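Local coordinates for protein A putative transcriptional regulator (Rhodococcus sp., PDB 2HKU) that probably binds DNA at regulatory sites as a dimeric transcription factor of the TetR family, at residues Asp23-Ala28 and Tyr58-Lys63; Ser102-Gly107 and Ser170-Leu175. All coordinates share one frame; numbering follows the deposited sequence.

Contact 1 (Asp23-Ala28 and Tyr58-Lys63); sequences DALFTA and YYYGSK
Tyr-60 lays the far end of its ring and its hydroxyl against Leu-25 and Phe-26, one corner of the ring to each. The CE2 corner of Tyr-60 meets Leu-25 CB at 4.2 Å, with Leu-25 CD1 about as near, and the two side chains run past each other in opposite directions. At the CE1 corner, Tyr-60 CE1 lies 4.1 Å from Phe-26 CD1. The phenol oxygen reaches further, to the rim of the second ring: Tyr-60 OH sits 3.5 Å from Phe-26 CD1, close to the plane of the phenylalanine, and the two side chains cross at roughly a right angle. That oxygen is hydrogen-bonded to the carbonyl of Arg-22, so the helix that supplies the apolar surface also takes up the buried polar tip. Helix 53-60 ends the predicted helix-turn-helix of this TetR-type domain, and the contact packs its Tyr-59 and Tyr-60 against the first turns of helix 21-36. With CG anti to the amide nitrogen (chi1 -155°), the Phe-26 ring presents its CD1 edge to the Tyr-60 hydroxyl; it also packs on Val-70 and Ala-73 of helix 63-87. Leu-25 is directed toward 58-63 and also touches Ile-45 and Ala-49 of helix 42-49; its CD1 makes a looser contact, 4.4 Å, with Tyr-59 CD2.

Contact 2 (Ser102-Gly107 and Ser170-Leu175); sequences SLLGPG and SAIFGL
Ile-172 drives its CD1 methyl between Leu-103 and Leu-104, and the two leucines receive it at different angles. Leu-103 stands across the isoleucine at about a right angle, so that the contact is made by methyl ends, Leu-103 CD1 to Ile-172 CD1 at 4.2 Å. Leu-104 meets the same methyl on a slant and more closely: its CD2 is 3.9 Å from Ile-172 CD1, and its branch carbon CG lies 4.1 Å from that atom. The torsions of Ile-172 account for this reach. With CG1 anti to the carbonyl carbon (chi1 -65°) and chi2 at -72°, the CD1 methyl is carried out toward helix 92-104. One turn further along helix 161-181, Leu-175 offers a different part of itself, its CB, which lies 4.1 Å from Leu-104 CD2; here too the side chains are inclined to each other. Leu-104 CD2 is therefore shared between two residues spaced i and i+3 on the facing helix. Both helices belong to the all-helical C-terminal domain of this TetR-family protein, and the contact joins the last turn of one to the middle of the other, with no hydrogen bond between the two segments. Further apolar side chains adjoin the contact: Leu-190 of helix 190-201 touches Leu-104, Ile-197 of the same helix touches Leu-175, and Ala-82 of helix 63-87 touches Leu-103. The carbonyl of Leu-104, near the helix terminus, is hydrogen-bonded to Lys-179 NZ. Leu-175 also packs on Ser-170 of the second subunit, which places helix 161-181 at the dimer interface.

Overall arrangement
The two contacts lie in different family regions of a TetR-type chain. Contact 1 lies in the TetR-type helix-turn-helix family region, with only the first residues of 58-63 in the predicted DNA-binding motif; its centre is about 20 Å from the centre of the chain. The centre of contact 2, in the C-terminal region, is about 7 Å from it. Their centres are about 26 Å apart and their nearest atoms about 14 Å, so they do not touch. Helix 63-87 borders both, meeting Phe-26 and Tyr-60 at one and Ser-102 and Leu-103 at the other. Contact 2 alone neighbours the second subunit, and a 1,2-ethanediol, probably from the crystallisation liquor, lies about 5 Å from the side chain of Leu-103.

Contact 1 (Asp23-Ala28 and Tyr58-Lys63)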
loop_
_atom_site.group_PDB
_atom_site.type_symbol
_atom_site.label_atom_id
_atom_site.label_comp_id
_atom_site.label_asym_id
_atom_site.label_seq_id
_atom_site.Cartn_x
_atom_site.Cartn_y
_atom_site.Cartn_z
ATOM N N ASP A 23 6.358 -24.440 16.207
ATOM C CA ASP A 23 5.752 -24.635 14.883
ATOM C C ASP A 23 4.210 -24.722 14.896
ATOM O O ASP A 23 3.531 -24.189 13.978
ATOM C CB ASP A 23 6.323 -25.855 14.130
ATOM C CG ASP A 23 7.817 -25.759 13.874
ATOM O OD1 ASP A 23 8.367 -24.636 13.716
ATOM O OD2 ASP A 23 8.454 -26.843 13.806
ATOM N N ALA A 24 3.667 -25.370 15.935
ATOM C CA ALA A 24 2.213 -25.488 16.074
ATOM C C ALA A 24 1.573 -24.085 16.185
ATOM O O ALA A 24 0.576 -23.792 15.548
ATOM C CB ALA A 24 1.813 -26.390 17.295
ATOM N N LEU A 25 2.171 -23.251 17.007
ATOM C CA LEU A 25 1.736 -21.847 17.204
ATOM C C LEU A 25 1.789 -21.027 15.899
ATOM O O LEU A 25 0.803 -20.367 15.471
ATOM C CB LEU A 25 2.592 -21.209 18.302
ATOM C CG LEU A 25 2.114 -21.509 19.717
ATOM C CD1 LEU A 25 3.131 -20.953 20.701
ATOM C CD2 LEU A 25 0.746 -20.859 19.984
ATOM N N PHE A 26 2.921 -21.188 15.220
ATOM C CA PHE A 26 3.177 -20.465 14.000
ATOM C C PHE A 26 2.158 -20.775 12.952
ATOM O O PHE A 26 1.590 -19.875 12.342
ATOM C CB PHE A 26 4.612 -20.657 13.522
ATOM C CG PHE A 26 5.112 -19.494 12.655
ATOM C CD1 PHE A 26 5.660 -18.363 13.245
ATOM C CD2 PHE A 26 5.029 -19.538 11.259
ATOM C CE1 PHE A 26 6.123 -17.313 12.466
ATOM C CE2 PHE A 26 5.508 -18.470 10.484
ATOM C CZ PHE A 26 6.053 -17.400 11.078
ATOM N N THR A 27 1.876 -22.067 12.752
ATOM C CA THR A 27 0.863 -22.501 11.802
ATOM C C THR A 27 -0.541 -22.013 12.149
ATOM O O THR A 27 -1.243 -21.578 11.284
ATOM C CB THR A 27 0.896 -24.085 11.663
ATOM O OG1 THR A 27 2.179 -24.437 11.107
ATOM C CG2 THR A 27 -0.198 -24.613 10.751
ATOM N N ALA A 28 -0.961 -22.138 13.412
ATOM C CA ALA A 28 -2.307 -21.789 13.774
ATOM C C ALA A 28 -2.403 -20.273 13.563
ATOM O O ALA A 28 -3.330 -19.785 12.944
ATOM C CB ALA A 28 -2.535 -22.120 15.206
ATOM N N TYR A 58 6.833 -17.312 25.804
ATOM C CA TYR A 58 8.085 -18.059 25.689
ATOM C C TYR A 58 8.738 -17.973 24.315
ATOM O O TYR A 58 9.907 -17.584 24.187
ATOM C CB TYR A 58 7.820 -19.538 25.980
ATOM C CG TYR A 58 9.055 -20.374 26.267
ATOM C CD1 TYR A 58 10.030 -19.954 27.201
ATOM C CD2 TYR A 58 9.229 -21.609 25.645
ATOM C CE1 TYR A 58 11.157 -20.747 27.485
ATOM C CE2 TYR A 58 10.335 -22.409 25.922
ATOM C CZ TYR A 58 11.292 -21.980 26.838
ATOM O OH TYR A 58 12.387 -22.794 27.088
ATOM N N TYR A 59 7.993 -18.375 23.292
ATOM C CA TYR A 59 8.512 -18.391 21.934
ATOM C C TYR A 59 8.528 -17.045 21.213
ATOM O O TYR A 59 9.300 -16.891 20.257
ATOM C CB TYR A 59 7.826 -19.470 21.109
ATOM C CG TYR A 59 8.193 -20.817 21.580
ATOM C CD1 TYR A 59 9.542 -21.256 21.538
ATOM C CD2 TYR A 59 7.234 -21.676 22.109
ATOM C CE1 TYR A 59 9.917 -22.534 22.000
ATOM C CE2 TYR A 59 7.592 -22.956 22.576
ATOM C CZ TYR A 59 8.931 -23.370 22.505
ATOM O OH TYR A 59 9.262 -24.618 22.962
ATOM N N TYR A 60 7.727 -16.069 21.662
ATOM C CA TYR A 60 7.582 -14.832 20.884
ATOM C C TYR A 60 7.616 -13.557 21.686
ATOM O O TYR A 60 7.727 -12.479 21.147
ATOM C CB TYR A 60 6.335 -14.898 19.997
ATOM C CG TYR A 60 6.325 -16.085 19.073
ATOM C CD1 TYR A 60 7.011 -16.065 17.847
ATOM C CD2 TYR A 60 5.635 -17.249 19.414
ATOM C CE1 TYR A 60 6.984 -17.205 16.991
ATOM C CE2 TYR A 60 5.606 -18.365 18.581
ATOM C CZ TYR A 60 6.293 -18.337 17.365
ATOM O OH TYR A 60 6.282 -19.453 16.556
ATOM N N GLY A 61 7.510 -13.648 23.001
ATOM C CA GLY A 61 7.643 -12.436 23.802
ATOM C C GLY A 61 6.377 -11.616 23.841
ATOM O O GLY A 61 6.225 -10.800 24.741
ATOM N N SER A 62 5.458 -11.818 22.880
ATOM C CA SER A 62 4.248 -11.020 22.790
ATOM C C SER A 62 3.425 -11.412 21.556
ATOM O O SER A 62 3.972 -11.972 20.583
ATOM C CB SER A 62 4.575 -9.513 22.726
ATOM O OG SER A 62 5.021 -9.128 21.426
ATOM N N LYS A 63 2.137 -11.059 21.596
ATOM C CA LYS A 63 1.246 -11.280 20.470
ATOM C C LYS A 63 1.743 -10.519 19.214
ATOM O O LYS A 63 1.679 -11.046 18.122
ATOM C CB LYS A 63 -0.186 -10.858 20.826
ATOM C CG LYS A 63 -1.234 -11.453 19.920
ATOM C CD LYS A 63 -2.579 -10.817 20.193
ATOM C CE LYS A 63 -3.493 -10.918 18.956
ATOM N NZ LYS A 63 -4.881 -10.431 19.235
#

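Contact 2 (Ser102-Gly107 and Ser170-Leu175)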
loop_
_atom_site.group_PDB
_atom_site.type_symbol
_atom_site.label_atom_id
_atom_site.label_comp_id
_atom_site.label_asym_id
_atom_site.label_seq_id
_atom_site.Cartn_x
_atom_site.Cartn_y
_atom_site.Cartn_z
ATOM N N SER A 102 0.047 -14.406 -9.325
ATOM C CA SER A 102 0.176 -15.091 -8.005
ATOM C C SER A 102 0.107 -14.131 -6.816
ATOM O O SER A 102 -0.653 -14.327 -5.840
ATOM C CB SER A 102 1.548 -15.826 -7.894
ATOM O OG SER A 102 1.546 -16.686 -6.754
ATOM N N LEU A 103 0.945 -13.104 -6.876
ATOM C CA LEU A 103 0.951 -12.089 -5.774
ATOM C C LEU A 103 -0.413 -11.403 -5.646
ATOM O O LEU A 103 -0.840 -11.199 -4.581
ATOM C CB LEU A 103 2.061 -11.049 -6.018
ATOM C CG LEU A 103 3.472 -11.632 -5.905
ATOM C CD1 LEU A 103 4.374 -10.538 -6.316
ATOM C CD2 LEU A 103 3.747 -12.202 -4.440
ATOM N N LEU A 104 -1.089 -11.070 -6.756
ATOM C CA LEU A 104 -2.343 -10.307 -6.684
ATOM C C LEU A 104 -3.524 -11.178 -6.412
ATOM O O LEU A 104 -4.569 -10.718 -5.917
ATOM C CB LEU A 104 -2.569 -9.448 -7.937
ATOM C CG LEU A 104 -1.491 -8.372 -8.123
ATOM C CD1 LEU A 104 -1.683 -7.510 -9.374
ATOM C CD2 LEU A 104 -1.419 -7.465 -6.890
ATOM N N GLY A 105 -3.376 -12.476 -6.699
ATOM C CA GLY A 105 -4.460 -13.396 -6.434
ATOM C C GLY A 105 -4.284 -14.285 -5.237
ATOM O O GLY A 105 -4.626 -13.895 -4.114
ATOM N N PRO A 106 -3.756 -15.528 -5.434
ATOM C CA PRO A 106 -3.668 -16.275 -4.212
ATOM C C PRO A 106 -2.697 -15.710 -3.131
ATOM O O PRO A 106 -2.844 -16.049 -1.985
ATOM C CB PRO A 106 -3.207 -17.692 -4.672
ATOM C CG PRO A 106 -2.631 -17.487 -5.965
ATOM C CD PRO A 106 -3.248 -16.283 -6.600
ATOM N N GLY A 107 -1.684 -14.943 -3.501
ATOM C CA GLY A 107 -0.709 -14.423 -2.467
ATOM C C GLY A 107 -1.226 -13.107 -1.837
ATOM O O GLY A 107 -0.554 -12.511 -0.992
ATOM N N SER A 170 6.305 -1.650 -4.483
ATOM C CA SER A 170 5.324 -0.648 -3.974
ATOM C C SER A 170 4.019 -0.604 -4.753
ATOM O O SER A 170 2.982 -0.422 -4.155
ATOM C CB SER A 170 5.928 0.727 -3.982
ATOM O OG SER A 170 6.447 0.967 -5.255
ATOM N N ALA A 171 4.072 -0.859 -6.073
ATOM C CA ALA A 171 2.827 -1.150 -6.899
ATOM C C ALA A 171 2.031 -2.365 -6.361
ATOM O O ALA A 171 0.798 -2.322 -6.162
ATOM C CB ALA A 171 3.193 -1.386 -8.418
ATOM N N ILE A 172 2.740 -3.493 -6.180
ATOM C CA ILE A 172 2.102 -4.631 -5.596
ATOM C C ILE A 172 1.377 -4.290 -4.268
ATOM O O ILE A 172 0.215 -4.606 -4.130
ATOM C CB ILE A 172 3.066 -5.877 -5.454
ATOM C CG1 ILE A 172 3.505 -6.405 -6.863
ATOM C CG2 ILE A 172 2.420 -6.919 -4.578
ATOM C CD1 ILE A 172 2.385 -7.139 -7.686
ATOM N N PHE A 173 2.076 -3.655 -3.316
ATOM C CA PHE A 173 1.470 -3.230 -2.028
ATOM C C PHE A 173 0.236 -2.360 -2.225
ATOM O O PHE A 173 -0.851 -2.663 -1.692
ATOM C CB PHE A 173 2.509 -2.486 -1.151
ATOM C CG PHE A 173 3.719 -3.333 -0.767
ATOM C CD1 PHE A 173 3.594 -4.699 -0.519
ATOM C CD2 PHE A 173 4.967 -2.739 -0.642
ATOM C CE1 PHE A 173 4.782 -5.452 -0.158
ATOM C CE2 PHE A 173 6.134 -3.442 -0.279
ATOM C CZ PHE A 173 6.051 -4.751 -0.065
ATOM N N GLY A 174 0.373 -1.341 -3.054
ATOM C CA GLY A 174 -0.766 -0.359 -3.308
ATOM C C GLY A 174 -1.933 -1.011 -4.073
ATOM O O GLY A 174 -3.122 -0.695 -3.839
ATOM N N LEU A 175 -1.618 -1.915 -4.998
ATOM C CA LEU A 175 -2.692 -2.676 -5.683
ATOM C C LEU A 175 -3.413 -3.655 -4.765
ATOM O O LEU A 175 -4.648 -3.734 -4.784
ATOM C CB LEU A 175 -2.197 -3.436 -6.934
ATOM C CG LEU A 175 -1.686 -2.528 -7.989
ATOM C CD1 LEU A 175 -0.631 -3.107 -9.003
ATOM C CD2 LEU A 175 -2.854 -1.874 -8.679
#